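Local atomic coordinates of citrate synthase (Pyrobaculum aerophilum, PDB entry 2IBP), a protein that probably catalyses the condensation of oxaloacetate with acetyl-CoA and water, giving citrate and CoA at the entry to the tricarboxylic acid cycle. Residues Leu208-Asp213 with Asp296-Ile301; Gly250-Met255 with Asn344-Ser349; Ala352-Tyr355 with Pro359-Tyr362. All blocks are in the same frame, centred on the assembly; numbering follows the deposited sequence. Where two conformers were deposited one is given.

Contact 1: residues Leu208-Asp213 with Asp296-Ile301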
ATOM      1  N   LEU A 208      12.239   0.170  20.208  1.00  6.20           N
ATOM      2  CA  LEU A 208      11.903  -0.845  19.221  1.00  6.55           C
ATOM      3  C   LEU A 208      10.951  -1.868  19.826  1.00  6.17           C
ATOM      4  O   LEU A 208      10.006  -2.304  19.186  1.00  7.58           O
ATOM      5  CB  LEU A 208      13.151  -1.512  18.652  1.00  4.95           C
ATOM      6  CG  LEU A 208      14.096  -0.660  17.820  1.00  6.83           C
ATOM      7  CD1 LEU A 208      15.303  -1.461  17.418  1.00 10.66           C
ATOM      8  CD2 LEU A 208      13.439  -0.039  16.603  1.00  9.61           C
ATOM      9  N   ILE A 209      11.224  -2.296  21.051  1.00  5.25           N
ATOM     10  CA  ILE A 209      10.311  -3.219  21.704  1.00  5.90           C
ATOM     11  C   ILE A 209       8.929  -2.594  21.843  1.00  5.65           C
ATOM     12  O   ILE A 209       7.914  -3.191  21.512  1.00  7.86           O
ATOM     13  CB  ILE A 209      10.807  -3.560  23.129  1.00  6.40           C
ATOM     14  CG1 ILE A 209      12.091  -4.386  23.030  1.00  7.51           C
ATOM     15  CG2 ILE A 209       9.710  -4.276  23.928  1.00  6.14           C
ATOM     16  CD1 ILE A 209      12.780  -4.624  24.362  1.00  9.90           C
ATOM     17  N   LEU A 210       8.896  -1.357  22.315  1.00  3.42           N
ATOM     18  CA  LEU A 210       7.635  -0.728  22.663  1.00  6.31           C
ATOM     19  C   LEU A 210       6.722  -0.449  21.501  1.00  7.07           C
ATOM     20  O   LEU A 210       5.527  -0.368  21.700  1.00  7.35           O
ATOM     21  CB  LEU A 210       7.843   0.557  23.446  1.00  6.12           C
ATOM     22  CG  LEU A 210       8.448   0.402  24.848  1.00  4.87           C
ATOM     23  CD1 LEU A 210       8.656   1.814  25.405  1.00  6.30           C
ATOM     24  CD2 LEU A 210       7.600  -0.465  25.771  1.00  8.76           C
ATOM     25  N   HIS A 211       7.272  -0.305  20.302  1.00  6.84           N
ATOM     26  CA  HIS A 211       6.448   0.032  19.145  1.00  7.31           C
ATOM     27  C   HIS A 211       6.310  -1.098  18.149  1.00  7.16           C
ATOM     28  O   HIS A 211       5.770  -0.898  17.062  1.00  7.73           O
ATOM     29  CB  HIS A 211       7.025   1.284  18.482  1.00  7.58           C
ATOM     30  CG  HIS A 211       6.974   2.489  19.378  1.00  8.79           C
ATOM     31  ND1 HIS A 211       7.872   2.683  20.405  1.00 11.70           N
ATOM     32  CD2 HIS A 211       6.094   3.521  19.443  1.00  9.94           C
ATOM     33  CE1 HIS A 211       7.534   3.770  21.083  1.00  9.18           C
ATOM     34  NE2 HIS A 211       6.470   4.309  20.506  1.00 10.43           N
ATOM     35  N   ALA A 212       6.732  -2.302  18.541  1.00  5.33           N
ATOM     36  CA  ALA A 212       6.768  -3.452  17.636  1.00  7.75           C
ATOM     37  C   ALA A 212       5.428  -3.834  17.018  1.00  4.59           C
ATOM     38  O   ALA A 212       5.388  -4.269  15.854  1.00  7.89           O
ATOM     39  CB  ALA A 212       7.407  -4.634  18.316  1.00  9.25           C
ATOM     40  N   ASP A 213       4.353  -3.732  17.795  1.00  7.27           N
ATOM     41  CA  ASP A 213       3.013  -3.963  17.245  1.00  8.03           C
ATOM     42  C   ASP A 213       1.988  -3.234  18.077  1.00  6.81           C
ATOM     43  O   ASP A 213       2.207  -2.982  19.267  1.00  7.01           O
ATOM     44  CB  ASP A 213       2.639  -5.438  17.159  1.00  9.38           C
ATOM     45  CG  ASP A 213       1.509  -5.671  16.165  1.00 14.96           C
ATOM     46  OD1 ASP A 213       1.654  -5.217  15.011  1.00 11.45           O
ATOM     47  OD2 ASP A 213       0.462  -6.253  16.532  1.00 13.09           O
ATOM     48  N   ASP A 296      -0.766   5.324  28.861  1.00 10.91           N
ATOM     49  CA  ASP A 296      -0.243   4.389  27.868  1.00  9.71           C
ATOM     50  C   ASP A 296       0.907   3.656  28.562  1.00  9.56           C
ATOM     51  O   ASP A 296       1.857   4.286  29.028  1.00 10.31           O
ATOM     52  CB  ASP A 296       0.244   5.225  26.681  1.00  9.99           C
ATOM     53  CG  ASP A 296       0.863   4.419  25.555  1.00 10.38           C
ATOM     54  OD1 ASP A 296       1.264   3.256  25.762  1.00 10.84           O
ATOM     55  OD2 ASP A 296       0.976   5.015  24.458  1.00  9.19           O
ATOM     56  N   PRO A 297       0.860   2.315  28.593  1.00  9.88           N
ATOM     57  CA  PRO A 297       1.927   1.601  29.286  1.00  8.69           C
ATOM     58  C   PRO A 297       3.292   1.819  28.659  1.00  8.86           C
ATOM     59  O   PRO A 297       4.321   1.765  29.353  1.00 10.66           O
ATOM     60  CB  PRO A 297       1.508   0.129  29.166  1.00  8.96           C
ATOM     61  CG  PRO A 297       0.587   0.083  27.997  1.00 11.54           C
ATOM     62  CD  PRO A 297      -0.109   1.406  27.962  1.00 12.89           C
ATOM     63  N   ARG A 298       3.301   2.034  27.348  1.00  8.42           N
ATOM     64  CA  ARG A 298       4.533   2.269  26.646  1.00  9.57           C
ATOM     65  C   ARG A 298       5.089   3.614  27.080  1.00  9.38           C
ATOM     66  O   ARG A 298       6.306   3.797  27.164  1.00 10.63           O
ATOM     67  CB  ARG A 298       4.287   2.273  25.149  1.00  7.82           C
ATOM     68  CG  ARG A 298       3.715   0.972  24.613  1.00  7.64           C
ATOM     69  CD  ARG A 298       3.258   1.135  23.198  1.00  8.49           C
ATOM     70  NE  ARG A 298       2.219   2.151  23.123  1.00  7.67           N
ATOM     71  CZ  ARG A 298       1.745   2.638  21.989  1.00 10.47           C
ATOM     72  NH1 ARG A 298       2.186   2.176  20.827  1.00 10.08           N
ATOM     73  NH2 ARG A 298       0.856   3.613  22.024  1.00 10.51           N
ATOM     74  N   ALA A 299       4.190   4.556  27.349  1.00 10.22           N
ATOM     75  CA  ALA A 299       4.610   5.905  27.752  1.00 10.07           C
ATOM     76  C   ALA A 299       5.252   5.895  29.133  1.00 11.23           C
ATOM     77  O   ALA A 299       6.284   6.543  29.353  1.00 10.79           O
ATOM     78  CB  ALA A 299       3.414   6.865  27.716  1.00  9.74           C
ATOM     79  N   LYS A 300       4.669   5.119  30.037  1.00 10.88           N
ATOM     80  CA  LYS A 300       5.164   5.015  31.416  1.00 11.26           C
ATOM     81  C   LYS A 300       6.602   4.494  31.410  1.00 11.12           C
ATOM     82  O   LYS A 300       7.496   5.040  32.059  1.00 13.21           O
ATOM     83  CB  LYS A 300       4.258   4.103  32.231  1.00 15.56           C
ATOM     84  CG  LYS A 300       4.616   4.049  33.704  1.00 26.89           C
ATOM     85  CD  LYS A 300       3.500   3.425  34.539  1.00 39.40           C
ATOM     86  CE  LYS A 300       2.243   4.304  34.564  1.00 45.95           C
ATOM     87  NZ  LYS A 300       1.101   3.675  35.303  1.00 41.34           N
ATOM     88  N   ILE A 301       6.820   3.462  30.607  1.00 11.47           N
ATOM     89  CA  ILE A 301       8.122   2.854  30.497  1.00  8.14           C
ATOM     90  C   ILE A 301       9.119   3.776  29.819  1.00  6.97           C
ATOM     91  O   ILE A 301      10.257   3.924  30.273  1.00  9.78           O
ATOM     92  CB  ILE A 301       8.040   1.539  29.694  1.00  8.09           C
ATOM     93  CG1 ILE A 301       7.121   0.540  30.404  1.00 10.29           C
ATOM     94  CG2 ILE A 301       9.416   0.938  29.479  1.00 11.34           C
ATOM     95  CD1 ILE A 301       6.732  -0.658  29.555  1.00 13.05           C
TER
HETATM   96  O   HOH W   1       3.252  -0.611  20.234  1.00  9.80           O
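With CG anti to its carbonyl carbon (chi1 -60°) and its chain bent at the third torsion (chi3 -60°), Arg298 brings its CD to 3.1 Å from the carbonyl oxygen of Leu210 and lays the edge of its guanidinium group near that same oxygen. This is a meeting of two helix ends in the mainly helical citrate synthase fold: helix 198-210 finishes where helix 297-313 starts. No direct hydrogen bond links the two segments, and the polar join runs through one water. It takes a hydrogen from Arg298 NH1 and gives its own two to the backbone, one to Leu210 O and the other, at 2.8 Å, to Asp213 O. Asp296 fixes the rotation of the guanidinium by gripping it side-on. Arg298 NE points at Asp296 OD1 almost straight (174°) and in the guanidinium plane, while NH2 reaches OD2 at 2.8 Å, tilted from that plane. OD1 also caps the helix by accepting from Arg298 N, which comes at it from above the carboxylate plane. The Arg298 side chain lies about 4 Å from that of His289, a predicted active-site residue. Beyond the polar group, Leu210 also packs against Ile53 of helix 53-59. Across the contact its two methyl branches divide their work: CD1 sits 3.5 Å from Arg298 O, and CD2 lies 3.9 Å from Ile301 CD1.

Contact 2: residues Gly250-Met255 with Asn344-Ser349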
ATOM      1  N   GLY A 250       1.531   9.452  11.918  1.00 16.82           N
ATOM      2  CA  GLY A 250       2.704   9.759  12.731  1.00 18.52           C
ATOM      3  C   GLY A 250       3.043  11.226  12.696  1.00 23.69           C
ATOM      4  O   GLY A 250       2.414  11.994  11.974  1.00 20.01           O
ATOM      5  N   GLY A 251       4.057  11.610  13.465  1.00 19.05           N
ATOM      6  CA  GLY A 251       4.473  13.006  13.535  1.00 20.37           C
ATOM      7  C   GLY A 251       4.273  13.601  14.915  1.00 18.02           C
ATOM      8  O   GLY A 251       4.928  14.574  15.272  1.00 14.38           O
ATOM      9  N   ALA A 252       3.421  12.972  15.719  1.00 16.15           N
ATOM     10  CA  ALA A 252       3.101  13.480  17.042  1.00 17.97           C
ATOM     11  C   ALA A 252       4.321  13.582  17.963  1.00 13.38           C
ATOM     12  O   ALA A 252       4.464  14.563  18.702  1.00 12.34           O
ATOM     13  CB  ALA A 252       2.008  12.627  17.691  1.00 18.79           C
ATOM     14  N   ASN A 253       5.211  12.593  17.930  1.00 11.05           N
ATOM     15  CA  ASN A 253       6.359  12.662  18.832  1.00 10.23           C
ATOM     16  C   ASN A 253       7.324  13.775  18.443  1.00 14.80           C
ATOM     17  O   ASN A 253       7.907  14.417  19.308  1.00 13.19           O
ATOM     18  CB  ASN A 253       7.029  11.300  19.112  1.00 13.59           C
ATOM     19  CG  ASN A 253       7.782  10.726  17.922  1.00 13.33           C
ATOM     20  OD1 ASN A 253       7.630  11.170  16.778  1.00 12.84           O
ATOM     21  ND2 ASN A 253       8.599   9.712  18.196  1.00 16.07           N
ATOM     22  N   GLU A 254       7.414  14.053  17.145  1.00  8.60           N
ATOM     23  CA  GLU A 254       8.198  15.170  16.651  1.00  9.00           C
ATOM     24  C   GLU A 254       7.522  16.484  17.058  1.00 10.98           C
ATOM     25  O   GLU A 254       8.171  17.394  17.557  1.00 10.70           O
ATOM     26  CB  GLU A 254       8.321  15.134  15.120  1.00 10.46           C
ATOM     27  CG  GLU A 254       8.760  16.475  14.537  1.00 11.77           C
ATOM     28  CD  GLU A 254       8.821  16.517  13.015  1.00 20.49           C
ATOM     29  OE1 GLU A 254       8.681  15.458  12.369  1.00 17.26           O
ATOM     30  OE2 GLU A 254       9.013  17.628  12.461  1.00 17.73           O
ATOM     31  N   MET A 255       6.208  16.575  16.846  1.00 10.78           N
ATOM     32  CA  MET A 255       5.498  17.811  17.159  0.50 12.26           C
ATOM     33  C   MET A 255       5.514  18.107  18.650  1.00 10.50           C
ATOM     34  O   MET A 255       5.585  19.282  19.047  1.00 12.35           O
ATOM     35  CB  MET A 255       4.080  17.789  16.598  0.50 15.22           C
ATOM     36  CG  MET A 255       4.034  17.658  15.066  0.50 14.79           C
ATOM     37  SD  MET A 255       5.189  18.748  14.201  0.50 22.77           S
ATOM     38  CE  MET A 255       4.774  20.344  14.906  0.50 22.01           C
ATOM     39  N   ASN A 344       0.299   9.663  26.169  1.00 11.73           N
ATOM     40  CA  ASN A 344       0.586   8.481  25.382  1.00 11.24           C
ATOM     41  C   ASN A 344       2.081   8.499  25.025  1.00 10.01           C
ATOM     42  O   ASN A 344       2.806   9.435  25.368  1.00  9.93           O
ATOM     43  CB  ASN A 344      -0.342   8.365  24.177  1.00 10.77           C
ATOM     44  CG  ASN A 344      -0.101   9.431  23.140  1.00 12.38           C
ATOM     45  OD1 ASN A 344       1.038   9.689  22.751  1.00 12.92           O
ATOM     46  ND2 ASN A 344      -1.181   9.993  22.613  1.00 15.84           N
ATOM     47  N   VAL A 345       2.573   7.430  24.417  1.00 10.50           N
ATOM     48  CA  VAL A 345       4.010   7.317  24.198  1.00 11.98           C
ATOM     49  C   VAL A 345       4.605   8.509  23.438  1.00 10.27           C
ATOM     50  O   VAL A 345       5.752   8.904  23.694  1.00 12.30           O
ATOM     51  CB  VAL A 345       4.358   5.968  23.524  1.00 15.82           C
ATOM     52  CG1 VAL A 345       3.880   5.981  22.086  1.00 16.65           C
ATOM     53  CG2 VAL A 345       5.866   5.694  23.633  1.00 16.32           C
ATOM     54  N   ASP A 346       3.825   9.111  22.543  1.00 10.44           N
ATOM     55  CA  ASP A 346       4.303  10.244  21.741  1.00 11.35           C
ATOM     56  C   ASP A 346       4.650  11.468  22.603  1.00 10.42           C
ATOM     57  O   ASP A 346       5.381  12.357  22.178  1.00 12.71           O
ATOM     58  CB  ASP A 346       3.258  10.634  20.699  1.00 14.30           C
ATOM     59  CG  ASP A 346       2.966   9.518  19.718  1.00 27.24           C
ATOM     60  OD1 ASP A 346       3.868   8.681  19.473  1.00 22.57           O
ATOM     61  OD2 ASP A 346       1.829   9.485  19.194  1.00 19.35           O
ATOM     62  N   PHE A 347       4.066  11.529  23.794  1.00  8.06           N
ATOM     63  CA  PHE A 347       4.318  12.631  24.711  1.00  7.12           C
ATOM     64  C   PHE A 347       5.786  12.681  25.113  1.00  9.74           C
ATOM     65  O   PHE A 347       6.328  13.769  25.379  1.00  9.74           O
ATOM     66  CB  PHE A 347       3.437  12.450  25.943  1.00  7.64           C
ATOM     67  CG  PHE A 347       3.472  13.595  26.909  1.00  9.19           C
ATOM     68  CD1 PHE A 347       2.522  14.597  26.847  1.00 12.22           C
ATOM     69  CD2 PHE A 347       4.402  13.631  27.928  1.00  8.16           C
ATOM     70  CE1 PHE A 347       2.534  15.620  27.756  1.00 11.35           C
ATOM     71  CE2 PHE A 347       4.415  14.660  28.824  1.00 11.31           C
ATOM     72  CZ  PHE A 347       3.472  15.649  28.740  1.00  9.97           C
ATOM     73  N   TRP A 348       6.437  11.520  25.111  1.00  8.50           N
ATOM     74  CA  TRP A 348       7.790  11.389  25.604  1.00  8.26           C
ATOM     75  C   TRP A 348       8.837  10.953  24.603  1.00  8.87           C
ATOM     76  O   TRP A 348       9.990  11.325  24.734  1.00 10.52           O
ATOM     77  CB  TRP A 348       7.842  10.301  26.695  1.00  9.95           C
ATOM     78  CG  TRP A 348       7.082  10.601  27.916  1.00 10.00           C
ATOM     79  CD1 TRP A 348       5.878  10.099  28.274  1.00 10.17           C
ATOM     80  CD2 TRP A 348       7.446  11.546  28.930  1.00  7.13           C
ATOM     81  NE1 TRP A 348       5.483  10.631  29.477  1.00 11.25           N
ATOM     82  CE2 TRP A 348       6.422  11.534  29.896  1.00  7.98           C
ATOM     83  CE3 TRP A 348       8.556  12.370  29.131  1.00  8.71           C
ATOM     84  CZ2 TRP A 348       6.466  12.326  31.041  1.00  8.92           C
ATOM     85  CZ3 TRP A 348       8.590  13.164  30.258  1.00 11.13           C
ATOM     86  CH2 TRP A 348       7.548  13.131  31.197  1.00  8.65           C
ATOM     87  N   SER A 349       8.443  10.120  23.632  1.00  9.12           N
ATOM     88  CA  SER A 349       9.418   9.403  22.809  1.00 10.60           C
ATOM     89  C   SER A 349      10.351  10.170  21.888  1.00  8.70           C
ATOM     90  O   SER A 349      11.391   9.641  21.520  1.00 14.46           O
ATOM     91  CB  SER A 349       8.730   8.306  22.013  1.00  8.27           C
ATOM     92  OG  SER A 349       7.980   8.865  20.971  1.00  8.24           O
TER
HETATM   93  O   HOH W   2       7.924  13.298  22.000  1.00 11.61           O
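Asn253 and Asp346 come so close that their CA atoms are 4.3 Å apart, and the CA-H of Asn253 points at Asp346 O, a C-H...O contact of 3.5 Å from CA to O. The same carbonyl oxygen receives a hydrogen from a water at 2.7 Å, and that water gives its other hydrogen to Asn253 O, tying the two backbones a second time. The side chain of Asn253 supplies a direct bond: its CG sits between the backbone N and the carbonyl carbon (chi1 70°), which carries ND2 to Ser349 OG. That bond is 3.0 Å long, and the hydroxyl oxygen lies close to the amide plane. Here the first turn of helix 252-263 meets the irregular link that leads into helix 349-356, and this link holds Asp346, a predicted active-site residue whose side chain is about 6 Å from that of His289, also predicted to be catalytic; an aspartate and histidines serve catalysis in other citrate synthases too. An Asx turn shapes the link, Asn344 OD1 accepting from Asp346 N in the carbonyl plane, while Asn344 ND2 bonds to Gly288 O, next to the histidine. Further along, Trp348 N and Ser349 N both donate to Val345 O. The side chain of Asp346 touches the Ala252 methyl at two points: OD2 is 3.5 Å from Ala252 CB and Asp346 CB is 3.8 Å from it.

Contact 3: residues Ala352-Tyr355 with Pro359-Tyr362. With ACT (acetate ion), chain C.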
ATOM      1  N   ALA A 352      14.425  11.689  23.755  1.00 10.27           N
ATOM      2  CA  ALA A 352      15.697  11.004  23.682  1.00 12.29           C
ATOM      3  C   ALA A 352      16.261  11.064  22.269  1.00  8.40           C
ATOM      4  O   ALA A 352      17.434  11.391  22.092  1.00 11.25           O
ATOM      5  CB  ALA A 352      15.552   9.564  24.153  1.00 13.65           C
ATOM      6  N   PHE A 353      15.416  10.826  21.255  1.00 10.90           N
ATOM      7  CA  PHE A 353      15.890  10.855  19.866  1.00  9.89           C
ATOM      8  C   PHE A 353      16.508  12.211  19.564  1.00  7.40           C
ATOM      9  O   PHE A 353      17.568  12.310  18.960  1.00 10.14           O
ATOM     10  CB  PHE A 353      14.774  10.661  18.838  1.00 11.18           C
ATOM     11  CG  PHE A 353      14.164   9.283  18.791  1.00 12.60           C
ATOM     12  CD1 PHE A 353      14.852   8.167  19.198  1.00 14.21           C
ATOM     13  CD2 PHE A 353      12.941   9.112  18.161  1.00 13.42           C
ATOM     14  CE1 PHE A 353      14.258   6.901  19.104  1.00 21.02           C
ATOM     15  CE2 PHE A 353      12.363   7.862  18.036  1.00 14.90           C
ATOM     16  CZ  PHE A 353      13.039   6.762  18.475  1.00 11.08           C
ATOM     17  N   TYR A 354      15.796  13.263  19.954  1.00  7.75           N
ATOM     18  CA  TYR A 354      16.263  14.618  19.714  1.00  9.22           C
ATOM     19  C   TYR A 354      17.654  14.799  20.330  1.00  7.55           C
ATOM     20  O   TYR A 354      18.570  15.291  19.686  1.00  8.89           O
ATOM     21  CB  TYR A 354      15.268  15.633  20.294  1.00  7.32           C
ATOM     22  CG  TYR A 354      15.710  17.075  20.154  1.00  9.04           C
ATOM     23  CD1 TYR A 354      15.313  17.848  19.076  1.00 13.12           C
ATOM     24  CD2 TYR A 354      16.483  17.667  21.142  1.00 13.79           C
ATOM     25  CE1 TYR A 354      15.732  19.150  18.951  1.00 14.23           C
ATOM     26  CE2 TYR A 354      16.867  18.977  21.048  1.00 15.60           C
ATOM     27  CZ  TYR A 354      16.502  19.707  19.956  1.00 14.75           C
ATOM     28  OH  TYR A 354      16.923  21.017  19.882  1.00 16.63           O
ATOM     29  N   TYR A 355      17.798  14.399  21.587  1.00  8.42           N
ATOM     30  CA  TYR A 355      19.062  14.563  22.284  1.00  9.17           C
ATOM     31  C   TYR A 355      20.178  13.671  21.728  1.00 12.93           C
ATOM     32  O   TYR A 355      21.367  14.038  21.795  1.00 14.31           O
ATOM     33  CB  TYR A 355      18.882  14.360  23.781  1.00 11.86           C
ATOM     34  CG  TYR A 355      18.182  15.498  24.499  1.00 11.36           C
ATOM     35  CD1 TYR A 355      18.483  16.811  24.194  1.00 12.22           C
ATOM     36  CD2 TYR A 355      17.378  15.258  25.608  1.00 10.78           C
ATOM     37  CE1 TYR A 355      17.901  17.872  24.888  1.00 14.08           C
ATOM     38  CE2 TYR A 355      16.819  16.317  26.345  1.00 10.06           C
ATOM     39  CZ  TYR A 355      17.087  17.617  25.973  1.00 13.88           C
ATOM     40  OH  TYR A 355      16.554  18.663  26.690  1.00 11.24           O
ATOM     41  N   PRO A 359      17.768  13.308  13.558  1.00  9.63           N
ATOM     42  CA  PRO A 359      16.915  14.362  13.001  1.00 10.11           C
ATOM     43  C   PRO A 359      15.431  13.983  13.039  1.00  9.76           C
ATOM     44  O   PRO A 359      15.076  12.810  12.941  1.00  9.14           O
ATOM     45  CB  PRO A 359      17.424  14.515  11.562  1.00  9.03           C
ATOM     46  CG  PRO A 359      18.769  13.934  11.575  1.00 10.19           C
ATOM     47  CD  PRO A 359      18.717  12.801  12.565  1.00 10.23           C
ATOM     48  N   TYR A 360      14.565  14.982  13.113  1.00  9.35           N
ATOM     49  CA  TYR A 360      13.134  14.737  13.203  1.00  7.69           C
ATOM     50  C   TYR A 360      12.613  13.828  12.097  1.00  8.48           C
ATOM     51  O   TYR A 360      11.723  12.995  12.335  1.00  7.84           O
ATOM     52  CB  TYR A 360      12.364  16.047  13.068  1.00 10.62           C
ATOM     53  CG  TYR A 360      12.531  17.003  14.214  1.00  9.24           C
ATOM     54  CD1 TYR A 360      12.172  16.630  15.500  1.00 11.87           C
ATOM     55  CD2 TYR A 360      12.871  18.323  13.984  1.00 12.38           C
ATOM     56  CE1 TYR A 360      12.236  17.533  16.552  1.00 11.98           C
ATOM     57  CE2 TYR A 360      12.944  19.234  15.032  1.00 13.52           C
ATOM     58  CZ  TYR A 360      12.618  18.835  16.307  1.00 12.24           C
ATOM     59  OH  TYR A 360      12.699  19.733  17.360  1.00 14.61           O
ATOM     60  N   GLU A 361      13.097  14.040  10.882  1.00  9.59           N
ATOM     61  CA  GLU A 361      12.619  13.289   9.731  0.50 10.40           C
ATOM     62  C   GLU A 361      12.942  11.797   9.809  1.00  5.35           C
ATOM     63  O   GLU A 361      12.406  11.013   9.028  1.00  8.88           O
ATOM     64  CB  GLU A 361      13.123  13.893   8.419  0.50 10.56           C
ATOM     65  CG  GLU A 361      14.638  13.928   8.234  0.50 14.90           C
ATOM     66  CD  GLU A 361      15.342  15.168   8.810  0.50 13.95           C
ATOM     67  OE1 GLU A 361      14.765  15.933   9.618  0.50 12.60           O
ATOM     68  OE2 GLU A 361      16.515  15.373   8.421  0.50 25.99           O
ATOM     69  N   TYR A 362      13.798  11.416  10.759  1.00  6.21           N
ATOM     70  CA  TYR A 362      14.130   9.992  10.972  1.00  6.91           C
ATOM     71  C   TYR A 362      13.301   9.359  12.088  1.00  7.26           C
ATOM     72  O   TYR A 362      13.390   8.158  12.325  1.00  7.20           O
ATOM     73  CB  TYR A 362      15.628   9.763  11.165  1.00  5.71           C
ATOM     74  CG  TYR A 362      16.390   9.998   9.886  1.00  8.29           C
ATOM     75  CD1 TYR A 362      16.533   8.979   8.936  1.00  8.67           C
ATOM     76  CD2 TYR A 362      16.796  11.271   9.526  1.00  8.65           C
ATOM     77  CE1 TYR A 362      17.135   9.209   7.737  1.00  7.02           C
ATOM     78  CE2 TYR A 362      17.376  11.517   8.308  1.00 10.10           C
ATOM     79  CZ  TYR A 362      17.521  10.488   7.393  1.00  9.54           C
ATOM     80  OH  TYR A 362      18.095  10.734   6.162  1.00  9.57           O
TER
HETATM   81  C   ACT C 902      16.218  18.197  14.044  1.00 30.14           C
HETATM   82  O   ACT C 902      15.908  17.540  13.017  1.00 18.87           O
HETATM   83  OXT ACT C 902      16.500  19.406  13.867  1.00 28.98           O
HETATM   84  CH3 ACT C 902      16.236  17.585  15.418  1.00 23.16           C
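A small surface pocket, formed where the chain turns out of helix 349-356 toward helix 363-382, holds an acetate ion, probably from the crystallisation liquor, in the angle beside Tyr354 and Tyr360. The turn is tightened by Tyr362 N bonding to Pro359 O, and Tyr360 N, left pointing into the pocket, donates to the acetate atom O at 2.9 Å and nearly straight (167°). The acetate methyl, CH3, lies over the middle of one face of the Tyr360 ring, 3.6 Å above its plane. It also touches the other tyrosine, with Tyr354 CD1 3.8 Å from CH3. Tyr354 reaches this place because its CG is anti to the backbone N (chi1 177°), which sends the ring outward from the helix, where its CD1 and CE1 come beside the phenol end of Tyr360. The two ring planes are inclined at 39°, with centroids 6.0 Å apart. Tyr360 also packs against helix 252-263, on Val257, Arg258 and Leu261, so its ring fills the space between that helix and the ion. With an alanine here the N-H could still reach the acetate, but the methyl would probably lose the ring face over which it lies, a gap would open against helix 252-263, and the Tyr354 ring could turn more freely. The touch between the rings is made by Tyr360 OH, 3.5 Å from Tyr354 CE1.

Overall arrangement
Running from the N terminus, the chain leaves helix 198-210 and returns at the start of helix 297-313, where contact 1 closes a loop of 82 residues. Segment 250-255 lies inside that loop, but its partner, 344-349, comes after it, so contact 2, closing a loop of 88 residues, crosses contact 1. They also touch: Asp296 OD2 probably accepts a hydrogen bond from Val345 N, so the residue that caps helix 297-313 holds the loop of contact 2 as well. Contact 3 follows in series, spanning only three residues between helix 349-356 and the turn behind it. Glu254 of contact 2 packs on Tyr360 of contact 3, whereas contacts 1 and 3, with centres about 17 Å apart, do not meet.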